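Local coordinates for protein thymine dioxygenase (Neurospora crassa, PDB 5C3Q) that probably oxidises thymine as a 2-oxoglutarate- and iron-dependent dioxygenase, here holding thymine and 2-oxoglutarate, with nickel in the metal site, at residues P57-R60 and E61-N65; A68-F71 and K72-K75; G146-S149 and T150-F154; F154-Q157 and C158-L161. All blocks are in the same frame, centred on the assembly; numbering follows the deposited sequence.

In the fold
All four contacts are local, made along two helices that pack against the sheet of the double-stranded beta-helix fold, or at the end of one. Contacts 1 and 2 share helix 57-71; contacts 3 and 4 share helix 147-173 and Phe154. The two helices touch through Phe59, Val63 and the His62-Thr150 hydrogen bond, and again where Phe70 meets Phe147. Contact 1 is mostly at the surface, with an arginine lying alongside a phenylalanine and bonded to a strand carbonyl. The other three are partly buried: contact 2 ends its helix with two phenylalanines meeting edge to face, contact 3 starts one with a shared carbonyl, and contact 4 sets a cysteine sulfur on a ring.

Contact 1 of 4, residues P57-R60 and E61-N65. With EDO (1,2-ethanediol), chain L.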
loop_
_atom_site.group_PDB
_atom_site.type_symbol
_atom_site.label_atom_id
_atom_site.label_comp_id
_atom_site.label_asym_id
_atom_site.label_seq_id
_atom_site.Cartn_x
_atom_site.Cartn_y
_atom_site.Cartn_z
ATOM N N PRO A 57 -3.346 18.834 0.056
ATOM C CA PRO A 57 -3.175 18.479 1.474
ATOM C C PRO A 57 -4.417 18.695 2.343
ATOM O O PRO A 57 -4.640 17.921 3.273
ATOM C CB PRO A 57 -2.012 19.367 1.950
ATOM C CG PRO A 57 -1.708 20.311 0.846
ATOM C CD PRO A 57 -2.339 19.805 -0.412
ATOM N N ASP A 58 -5.212 19.726 2.057
ATOM C CA ASP A 58 -6.437 19.959 2.835
ATOM C C ASP A 58 -7.486 18.876 2.570
ATOM O O ASP A 58 -8.213 18.490 3.481
ATOM C CB ASP A 58 -7.013 21.364 2.608
ATOM C CG ASP A 58 -7.543 21.575 1.200
ATOM O OD1 ASP A 58 -6.887 21.126 0.235
ATOM O OD2 ASP A 58 -8.616 22.204 1.061
ATOM N N PHE A 59 -7.552 18.375 1.338
ATOM C CA PHE A 59 -8.447 17.259 1.028
ATOM C C PHE A 59 -7.971 15.971 1.702
ATOM O O PHE A 59 -8.782 15.232 2.253
ATOM C CB PHE A 59 -8.608 17.047 -0.483
ATOM C CG PHE A 59 -9.560 15.932 -0.836
ATOM C CD1 PHE A 59 -10.879 15.963 -0.395
ATOM C CD2 PHE A 59 -9.137 14.846 -1.590
ATOM C CE1 PHE A 59 -11.757 14.936 -0.703
ATOM C CE2 PHE A 59 -10.013 13.819 -1.907
ATOM C CZ PHE A 59 -11.325 13.863 -1.460
ATOM N N ARG A 60 -6.662 15.715 1.672
ATOM C CA ARG A 60 -6.082 14.552 2.365
ATOM C C ARG A 60 -6.389 14.586 3.864
ATOM O O ARG A 60 -6.740 13.568 4.456
ATOM C CB ARG A 60 -4.564 14.490 2.155
ATOM C CG ARG A 60 -3.833 13.540 3.101
ATOM C CD ARG A 60 -2.342 13.536 2.822
ATOM N NE ARG A 60 -1.586 12.723 3.771
ATOM C CZ ARG A 60 -0.288 12.437 3.657
ATOM N NH1 ARG A 60 0.307 11.690 4.577
ATOM N NH2 ARG A 60 0.423 12.889 2.626
ATOM N N GLU A 61 -6.245 15.761 4.467
ATOM C CA GLU A 61 -6.558 15.952 5.885
ATOM C C GLU A 61 -8.029 15.615 6.177
ATOM O O GLU A 61 -8.337 14.935 7.153
ATOM C CB GLU A 61 -6.251 17.393 6.294
ATOM C CG GLU A 61 -6.080 17.605 7.787
ATOM C CD GLU A 61 -5.727 19.042 8.133
ATOM O OE1 GLU A 61 -5.008 19.700 7.344
ATOM O OE2 GLU A 61 -6.167 19.515 9.202
ATOM N N HIS A 62 -8.920 16.091 5.311
ATOM C CA HIS A 62 -10.348 15.783 5.395
ATOM C C HIS A 62 -10.613 14.276 5.269
ATOM O O HIS A 62 -11.400 13.715 6.033
ATOM C CB HIS A 62 -11.114 16.555 4.312
ATOM C CG HIS A 62 -12.567 16.203 4.227
ATOM N ND1 HIS A 62 -13.464 16.494 5.233
ATOM C CD2 HIS A 62 -13.282 15.598 3.249
ATOM C CE1 HIS A 62 -14.668 16.078 4.880
ATOM N NE2 HIS A 62 -14.584 15.531 3.680
ATOM N N VAL A 63 -9.946 13.627 4.318
ATOM C CA VAL A 63 -10.093 12.182 4.118
ATOM C C VAL A 63 -9.679 11.413 5.379
ATOM O O VAL A 63 -10.386 10.493 5.807
ATOM C CB VAL A 63 -9.304 11.695 2.878
ATOM C CG1 VAL A 63 -9.200 10.175 2.837
ATOM C CG2 VAL A 63 -9.962 12.208 1.604
ATOM N N PHE A 64 -8.555 11.804 5.978
ATOM C CA PHE A 64 -8.104 11.205 7.245
ATOM C C PHE A 64 -9.099 11.429 8.384
ATOM O O PHE A 64 -9.373 10.512 9.155
ATOM C CB PHE A 64 -6.722 11.733 7.651
ATOM C CG PHE A 64 -5.581 10.917 7.113
ATOM C CD1 PHE A 64 -5.150 11.075 5.803
ATOM C CD2 PHE A 64 -4.937 9.987 7.917
ATOM C CE1 PHE A 64 -4.104 10.322 5.304
ATOM C CE2 PHE A 64 -3.887 9.229 7.423
ATOM C CZ PHE A 64 -3.471 9.400 6.116
ATOM N N ASN A 65 -9.629 12.644 8.496
ATOM C CA ASN A 65 -10.666 12.943 9.491
ATOM C C ASN A 65 -11.919 12.089 9.275
ATOM O O ASN A 65 -12.522 11.600 10.232
ATOM C CB ASN A 65 -11.052 14.425 9.451
ATOM C CG ASN A 65 -9.968 15.341 10.005
ATOM O OD1 ASN A 65 -9.245 14.982 10.936
ATOM N ND2 ASN A 65 -9.874 16.546 9.450
HETATM C C1 EDO L . -0.758 15.619 0.879
HETATM O O1 EDO L . -0.456 14.305 0.398
HETATM C C2 EDO L . -0.225 16.636 -0.111
HETATM O O2 EDO L . -0.604 16.246 -1.434
#
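Val63 lays its CG2 methyl over one face of the Phe59 ring, one turn earlier in helix 57-71, in a CH-pi contact 3.9 Å from the methyl carbon to the ring centroid. The methyl is offset toward the rim, with Val63 CG2 3.7 Å from Phe59 CZ. Phe59 can reach it because CG stands anti to the backbone N (chi1 -178°), which leans the ring toward the following turn. A second pair, Arg60 and Phe64, runs side by side in the same direction. Phe64 CE1 comes obliquely to Arg60 NE at 3.8 Å, and the guanidinium and ring planes are 28° apart. The same ring turns its edge to the backbone, with Phe64 CD1 3.2 Å from Arg60 O. Beneath these side chains the helical bonds run from residues 61-64 back to 57-60, among them Val63 N to Phe59 O at 2.9 Å. Arg60 is extended from CG to NE; its NH2 gives a nearly straight bond of 2.8 Å to O1 of a 1,2-ethanediol, probably from the crystallisation liquor, and another to Thr251 O. Phe226 backs both Arg60 and Phe64, while Phe59 and Val63 pack on helix 147-173. With an alanine here in place of Arg60, Thr251 O would probably lose its guanidinium donor and the Phe64 ring the alkyl chain alongside it. The contact thus divides by chemistry: an apolar pair faces the neighbouring helix, and a cationic group, tethered through NH2, lies beside a ring about 5 Å from the side chain of the 2-oxoglutarate-binding Ser290.

Contact 2 of 4, residues A68-F71 and K72-K75; sequences AKFF and KLPK
The C-terminal end of helix 57-71 is where this contact forms, as the chain leaves the helix for the short link to helix 75-79, whose N-cap is Pro74. The last regular bond, Lys72 N to Ala68 O, is stretched to 3.2 Å and bent to 140° at the hydrogen. Next the pattern tightens: Leu73 N binds Phe70 O, three residues back, at 3.0 Å, approaching from well above the carbonyl plane. Leu73 is thereby folded against Phe70. Its CB stands 3.1 Å from Phe70 O, and its CD2 methyl meets Phe70 CD1 at 3.9 Å, obliquely, the two side chains crossing at about a right angle. Phe70 CG is anti to its backbone N (chi1 173°), whereas Phe71 CG is beside its own, and this difference brings the edge of the Phe70 ring onto the face of Phe71. The pair is edge-to-face (T-shaped), with Phe70 CD2 3.8 Å above the Phe71 ring plane, over its centre. Lys72 runs its extended chain past the carbonyl of Ala68, CG 3.4 Å from that oxygen. Around the contact, Phe70 meets the rings of Tyr123 and Phe147, Phe71 meets His195, and Lys78 NZ binds Phe71 O. The helix therefore ends on an apolar cluster, its late carbonyls answered by an amide from the turn and an ammonium from the next helix, with the side chain of Phe71 about 7 Å from that of Arg192 in the ligand pocket.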
loop_
_atom_site.group_PDB
_atom_site.type_symbol
_atom_site.label_atom_id
_atom_site.label_comp_id
_atom_site.label_asym_id
_atom_site.label_seq_id
_atom_site.Cartn_x
_atom_site.Cartn_y
_atom_site.Cartn_z
ATOM N N ALA A 68 -11.113 8.541 10.372
ATOM C CA ALA A 68 -11.158 8.505 11.835
ATOM C C ALA A 68 -12.598 8.420 12.345
ATOM O O ALA A 68 -12.870 7.751 13.338
ATOM C CB ALA A 68 -10.459 9.725 12.423
ATOM N N LYS A 69 -13.517 9.089 11.657
ATOM C CA LYS A 69 -14.935 9.040 12.021
ATOM C C LYS A 69 -15.544 7.657 11.791
ATOM O O LYS A 69 -16.398 7.225 12.563
ATOM C CB LYS A 69 -15.727 10.120 11.278
ATOM C CG LYS A 69 -15.463 11.521 11.809
ATOM C CD LYS A 69 -16.052 12.592 10.907
ATOM C CE LYS A 69 -15.711 13.985 11.414
ATOM N NZ LYS A 69 -16.550 15.028 10.764
ATOM N N PHE A 70 -15.106 6.954 10.747
ATOM C CA PHE A 70 -15.578 5.586 10.528
ATOM C C PHE A 70 -15.147 4.654 11.652
ATOM O O PHE A 70 -15.946 3.874 12.151
ATOM C CB PHE A 70 -15.086 5.008 9.200
ATOM C CG PHE A 70 -15.417 3.551 9.030
ATOM C CD1 PHE A 70 -16.646 3.160 8.516
ATOM C CD2 PHE A 70 -14.516 2.567 9.423
ATOM C CE1 PHE A 70 -16.959 1.818 8.373
ATOM C CE2 PHE A 70 -14.824 1.225 9.285
ATOM C CZ PHE A 70 -16.045 0.849 8.756
ATOM N N PHE A 71 -13.874 4.712 12.033
ATOM C CA PHE A 71 -13.348 3.770 13.021
ATOM C C PHE A 71 -13.873 4.048 14.434
ATOM O O PHE A 71 -13.842 3.164 15.292
ATOM C CB PHE A 71 -11.817 3.717 12.964
ATOM C CG PHE A 71 -11.293 3.050 11.717
ATOM C CD1 PHE A 71 -11.473 1.686 11.523
ATOM C CD2 PHE A 71 -10.648 3.784 10.730
ATOM C CE1 PHE A 71 -11.012 1.064 10.378
ATOM C CE2 PHE A 71 -10.176 3.164 9.581
ATOM C CZ PHE A 71 -10.359 1.805 9.406
ATOM N N LYS A 72 -14.377 5.261 14.657
ATOM C CA LYS A 72 -15.067 5.610 15.907
ATOM C C LYS A 72 -16.468 4.996 16.021
ATOM O O LYS A 72 -17.062 5.026 17.093
ATOM C CB LYS A 72 -15.163 7.131 16.064
ATOM C CG LYS A 72 -13.873 7.777 16.538
ATOM C CD LYS A 72 -13.991 9.292 16.581
ATOM C CE LYS A 72 -12.839 9.912 17.354
ATOM N NZ LYS A 72 -12.979 11.389 17.460
ATOM N N LEU A 73 -16.997 4.462 14.920
ATOM C CA LEU A 73 -18.251 3.703 14.951
ATOM C C LEU A 73 -18.183 2.550 15.953
ATOM O O LEU A 73 -17.109 1.991 16.186
ATOM C CB LEU A 73 -18.590 3.129 13.565
ATOM C CG LEU A 73 -19.775 3.647 12.736
ATOM C CD1 LEU A 73 -20.206 5.073 13.061
ATOM C CD2 LEU A 73 -19.453 3.504 11.255
ATOM N N PRO A 74 -19.339 2.183 16.538
ATOM C CA PRO A 74 -19.374 1.027 17.432
ATOM C C PRO A 74 -19.085 -0.274 16.687
ATOM O O PRO A 74 -19.413 -0.397 15.505
ATOM C CB PRO A 74 -20.803 1.039 17.991
ATOM C CG PRO A 74 -21.599 1.876 17.056
ATOM C CD PRO A 74 -20.652 2.840 16.410
ATOM N N LYS A 75 -18.472 -1.222 17.391
ATOM C CA LYS A 75 -18.047 -2.503 16.825
ATOM C C LYS A 75 -19.134 -3.184 15.992
ATOM O O LYS A 75 -18.842 -3.736 14.930
ATOM C CB LYS A 75 -17.579 -3.432 17.953
ATOM C CG LYS A 75 -16.907 -4.724 17.509
ATOM C CD LYS A 75 -15.949 -5.232 18.586
ATOM C CE LYS A 75 -15.892 -6.753 18.675
ATOM N NZ LYS A 75 -15.062 -7.370 17.604
#

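Contact 3 of 4, residues G146-S149 and T150-F154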
loop_
_atom_site.group_PDB
_atom_site.type_symbol
_atom_site.label_atom_id
_atom_site.label_comp_id
_atom_site.label_asym_id
_atom_site.label_seq_id
_atom_site.Cartn_x
_atom_site.Cartn_y
_atom_site.Cartn_z
ATOM N N GLY A 146 -21.428 12.128 4.280
ATOM C CA GLY A 146 -20.343 12.537 3.394
ATOM C C GLY A 146 -19.245 11.495 3.261
ATOM O O GLY A 146 -18.325 11.673 2.465
ATOM N N PHE A 147 -19.339 10.410 4.032
ATOM C CA PHE A 147 -18.316 9.360 4.029
ATOM C C PHE A 147 -18.104 8.768 2.639
ATOM O O PHE A 147 -16.972 8.698 2.162
ATOM C CB PHE A 147 -18.661 8.236 5.018
ATOM C CG PHE A 147 -17.627 7.138 5.071
ATOM C CD1 PHE A 147 -16.488 7.277 5.850
ATOM C CD2 PHE A 147 -17.786 5.970 4.327
ATOM C CE1 PHE A 147 -15.526 6.276 5.892
ATOM C CE2 PHE A 147 -16.829 4.963 4.367
ATOM C CZ PHE A 147 -15.698 5.117 5.151
ATOM N N LYS A 148 -19.189 8.344 1.996
ATOM C CA LYS A 148 -19.091 7.708 0.682
ATOM C C LYS A 148 -18.528 8.658 -0.372
ATOM O O LYS A 148 -17.615 8.291 -1.114
ATOM C CB LYS A 148 -20.450 7.184 0.210
ATOM C CG LYS A 148 -20.404 6.528 -1.167
ATOM C CD LYS A 148 -21.776 6.422 -1.813
ATOM C CE LYS A 148 -22.484 5.143 -1.419
ATOM N NZ LYS A 148 -23.888 5.128 -1.916
ATOM N N SER A 149 -19.082 9.865 -0.439
ATOM C CA SER A 149 -18.684 10.843 -1.453
ATOM C C SER A 149 -17.216 11.247 -1.309
ATOM O O SER A 149 -16.522 11.443 -2.303
ATOM C CB SER A 149 -19.576 12.085 -1.382
ATOM O OG SER A 149 -19.563 12.644 -0.078
ATOM N N THR A 150 -16.759 11.371 -0.068
ATOM C CA THR A 150 -15.359 11.664 0.223
ATOM C C THR A 150 -14.441 10.547 -0.278
ATOM O O THR A 150 -13.460 10.810 -0.977
ATOM C CB THR A 150 -15.148 11.864 1.739
ATOM O OG1 THR A 150 -15.873 13.023 2.172
ATOM C CG2 THR A 150 -13.671 12.039 2.081
ATOM N N MET A 151 -14.766 9.307 0.082
ATOM C CA MET A 151 -13.921 8.158 -0.243
ATOM C C MET A 151 -13.924 7.816 -1.731
ATOM O O MET A 151 -12.895 7.420 -2.268
ATOM C CB MET A 151 -14.331 6.934 0.584
ATOM C CG MET A 151 -14.068 7.095 2.071
ATOM S SD MET A 151 -12.335 7.459 2.406
ATOM C CE MET A 151 -12.426 8.141 4.055
ATOM N N ASN A 152 -15.069 7.965 -2.392
ATOM C CA ASN A 152 -15.134 7.772 -3.846
ATOM C C ASN A 152 -14.325 8.826 -4.600
ATOM O O ASN A 152 -13.645 8.512 -5.577
ATOM C CB ASN A 152 -16.585 7.768 -4.336
ATOM C CG ASN A 152 -17.277 6.443 -4.092
ATOM O OD1 ASN A 152 -16.630 5.412 -3.912
ATOM N ND2 ASN A 152 -18.603 6.462 -4.091
ATOM N N ASN A 153 -14.410 10.072 -4.139
ATOM C CA ASN A 153 -13.595 11.163 -4.676
ATOM C C ASN A 153 -12.113 10.842 -4.508
ATOM O O ASN A 153 -11.343 10.912 -5.463
ATOM C CB ASN A 153 -13.941 12.475 -3.961
ATOM C CG ASN A 153 -13.276 13.690 -4.585
ATOM O OD1 ASN A 153 -12.492 13.584 -5.527
ATOM N ND2 ASN A 153 -13.593 14.862 -4.058
ATOM N N PHE A 154 -11.726 10.459 -3.296
ATOM C CA PHE A 154 -10.337 10.091 -3.018
ATOM C C PHE A 154 -9.885 8.903 -3.869
ATOM O O PHE A 154 -8.784 8.919 -4.417
ATOM C CB PHE A 154 -10.148 9.783 -1.534
ATOM C CG PHE A 154 -8.709 9.649 -1.124
ATOM C CD1 PHE A 154 -7.863 10.750 -1.145
ATOM C CD2 PHE A 154 -8.202 8.427 -0.708
ATOM C CE1 PHE A 154 -6.538 10.633 -0.765
ATOM C CE2 PHE A 154 -6.877 8.303 -0.326
ATOM C CZ PHE A 154 -6.045 9.410 -0.352
#
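Gly146 O takes three donors at the start of helix 147-173: Thr150 N at 3.0 Å, Thr150 OG1 at 2.8 Å and Ser149 OG at 3.0 Å. The amide comes in tilted modestly from the carbonyl plane, while the two hydroxyls lie well out of it, on opposite sides. Thr150 reaches the oxygen because OG1 stands beside its own backbone N (chi1 -65°), and that hydroxyl is also hydrogen-bonded to His62 NE2 of helix 57-71. Gly146 itself is the N-cap residue. Its phi of 101° would press a CB against the preceding carbonyl oxygen, which suits a glycine; the carboxylate of Glu140 accepts from both Gly146 N and Lys148 N. On the buried side Met151 places CG over one face of the Phe147 ring, 4.1 Å from its centroid, as a CH-pi contact offset toward the rim. The sulfur follows at an angle, SD 5.3 Å from the same centroid, in an oblique Met-aromatic contact. Leu193 of strand 190-200 packs on both residues. On another side Lys148 and Asn152 run side by side, with Lys148 CG 3.4 Å from Asn152 ND2; that amide binds Glu128 OE2, and the lysine makes a cation-pi contact with Trp137. Concentrating three donors on one carbonyl oxygen, with a carboxylate holding the amides of the N-cap residue and of Lys148, would fix the helix start, and its thioether-aromatic face is left to the interior.

Contact 4 of 4, residues F154-Q157 and C158-L161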
loop_
_atom_site.group_PDB
_atom_site.type_symbol
_atom_site.label_atom_id
_atom_site.label_comp_id
_atom_site.label_asym_id
_atom_site.label_seq_id
_atom_site.Cartn_x
_atom_site.Cartn_y
_atom_site.Cartn_z
ATOM N N PHE A 154 -11.726 10.459 -3.296
ATOM C CA PHE A 154 -10.337 10.091 -3.018
ATOM C C PHE A 154 -9.885 8.903 -3.869
ATOM O O PHE A 154 -8.784 8.919 -4.417
ATOM C CB PHE A 154 -10.148 9.783 -1.534
ATOM C CG PHE A 154 -8.709 9.649 -1.124
ATOM C CD1 PHE A 154 -7.863 10.750 -1.145
ATOM C CD2 PHE A 154 -8.202 8.427 -0.708
ATOM C CE1 PHE A 154 -6.538 10.633 -0.765
ATOM C CE2 PHE A 154 -6.877 8.303 -0.326
ATOM C CZ PHE A 154 -6.045 9.410 -0.352
ATOM N N PHE A 155 -10.742 7.893 -3.991
ATOM C CA PHE A 155 -10.450 6.718 -4.825
ATOM C C PHE A 155 -10.067 7.123 -6.255
ATOM O O PHE A 155 -9.056 6.657 -6.787
ATOM C CB PHE A 155 -11.656 5.761 -4.843
ATOM C CG PHE A 155 -11.393 4.446 -5.535
ATOM C CD1 PHE A 155 -11.453 4.347 -6.918
ATOM C CD2 PHE A 155 -11.104 3.307 -4.801
ATOM C CE1 PHE A 155 -11.213 3.139 -7.557
ATOM C CE2 PHE A 155 -10.863 2.097 -5.433
ATOM C CZ PHE A 155 -10.920 2.012 -6.812
ATOM N N ASP A 156 -10.870 7.995 -6.861
ATOM C CA ASP A 156 -10.649 8.436 -8.248
ATOM C C ASP A 156 -9.405 9.317 -8.414
ATOM O O ASP A 156 -8.721 9.240 -9.433
ATOM C CB ASP A 156 -11.893 9.151 -8.792
ATOM C CG ASP A 156 -13.072 8.204 -8.989
ATOM O OD1 ASP A 156 -12.852 6.971 -9.022
ATOM O OD2 ASP A 156 -14.218 8.684 -9.115
ATOM N N GLN A 157 -9.100 10.133 -7.411
ATOM C CA GLN A 157 -7.874 10.935 -7.437
ATOM C C GLN A 157 -6.611 10.074 -7.296
ATOM O O GLN A 157 -5.599 10.350 -7.941
ATOM C CB GLN A 157 -7.918 12.013 -6.361
ATOM C CG GLN A 157 -8.969 13.072 -6.645
ATOM C CD GLN A 157 -8.866 14.266 -5.718
ATOM O OE1 GLN A 157 -7.769 14.747 -5.423
ATOM N NE2 GLN A 157 -10.010 14.757 -5.259
ATOM N N CYS A 158 -6.673 9.035 -6.465
ATOM C CA CYS A 158 -5.570 8.075 -6.351
ATOM C C CYS A 158 -5.450 7.222 -7.614
ATOM O O CYS A 158 -4.344 6.871 -8.030
ATOM C CB CYS A 158 -5.749 7.163 -5.134
ATOM S SG CYS A 158 -5.524 7.975 -3.535
ATOM N N LYS A 159 -6.590 6.878 -8.206
ATOM C CA LYS A 159 -6.627 6.176 -9.492
ATOM C C LYS A 159 -5.904 6.991 -10.566
ATOM O O LYS A 159 -5.144 6.443 -11.365
ATOM C CB LYS A 159 -8.085 5.914 -9.899
ATOM C CG LYS A 159 -8.320 5.479 -11.337
ATOM C CD LYS A 159 -9.817 5.385 -11.608
ATOM C CE LYS A 159 -10.126 5.257 -13.084
ATOM N NZ LYS A 159 -11.598 5.307 -13.329
ATOM N N ALA A 160 -6.141 8.301 -10.570
ATOM C CA ALA A 160 -5.462 9.207 -11.500
ATOM C C ALA A 160 -3.954 9.275 -11.226
ATOM O O ALA A 160 -3.157 9.279 -12.159
ATOM C CB ALA A 160 -6.080 10.596 -11.437
ATOM N N LEU A 161 -3.564 9.315 -9.952
ATOM C CA LEU A 161 -2.138 9.327 -9.592
ATOM C C LEU A 161 -1.426 8.034 -9.998
ATOM O O LEU A 161 -0.276 8.064 -10.439
ATOM C CB LEU A 161 -1.961 9.576 -8.091
ATOM C CG LEU A 161 -0.529 9.715 -7.570
ATOM C CD1 LEU A 161 0.246 10.782 -8.330
ATOM C CD2 LEU A 161 -0.537 10.027 -6.081
#
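Four consecutive bonds of regular alpha-helix link residues 158-161 to 154-157, Cys158 N lying 2.9 Å from Phe154 O, nearly in line with that carbonyl. The segment is the middle of helix 147-173, which packs against the sheet of the double-stranded beta-helix fold. Its main side-chain contact is a sulfur-aromatic one: Cys158 SG rests over one face of the Phe154 ring, 3.7 Å from the centroid and 21° off the ring normal. It is displaced toward the rim, where SG is 3.5 Å from Phe154 CE2. Two torsions meet in this arrangement, Phe154 CG being anti to its backbone N (chi1 -169°) and the Cys158 sulfur beside its own N. Phe154 also meets Phe226 edge-to-face and packs on Ile291 and on helix 57-71, while Cys158 touches Leu224, Phe226 and Tyr293. Replacing Phe154 by an alanine would probably leave the sulfur of Cys158 without its aromatic surface and open a gap between the helix and Phe226. One position on, Phe155 turns to Tyr293, and the two rings meet edge-to-face. Toward solvent, Asp156 and the extended Lys159 approach without forming a salt bridge, their charged atoms OD1 and NZ 4.8 Å apart, so any mutual attraction is probably modest. Gln157 reaches back to the preceding turn, its NE2 hydrogen-bonded to Asn153 OD1. Beside it in sequence, Asp156 OD1 lies at the edge of the Phe155 ring, in its plane.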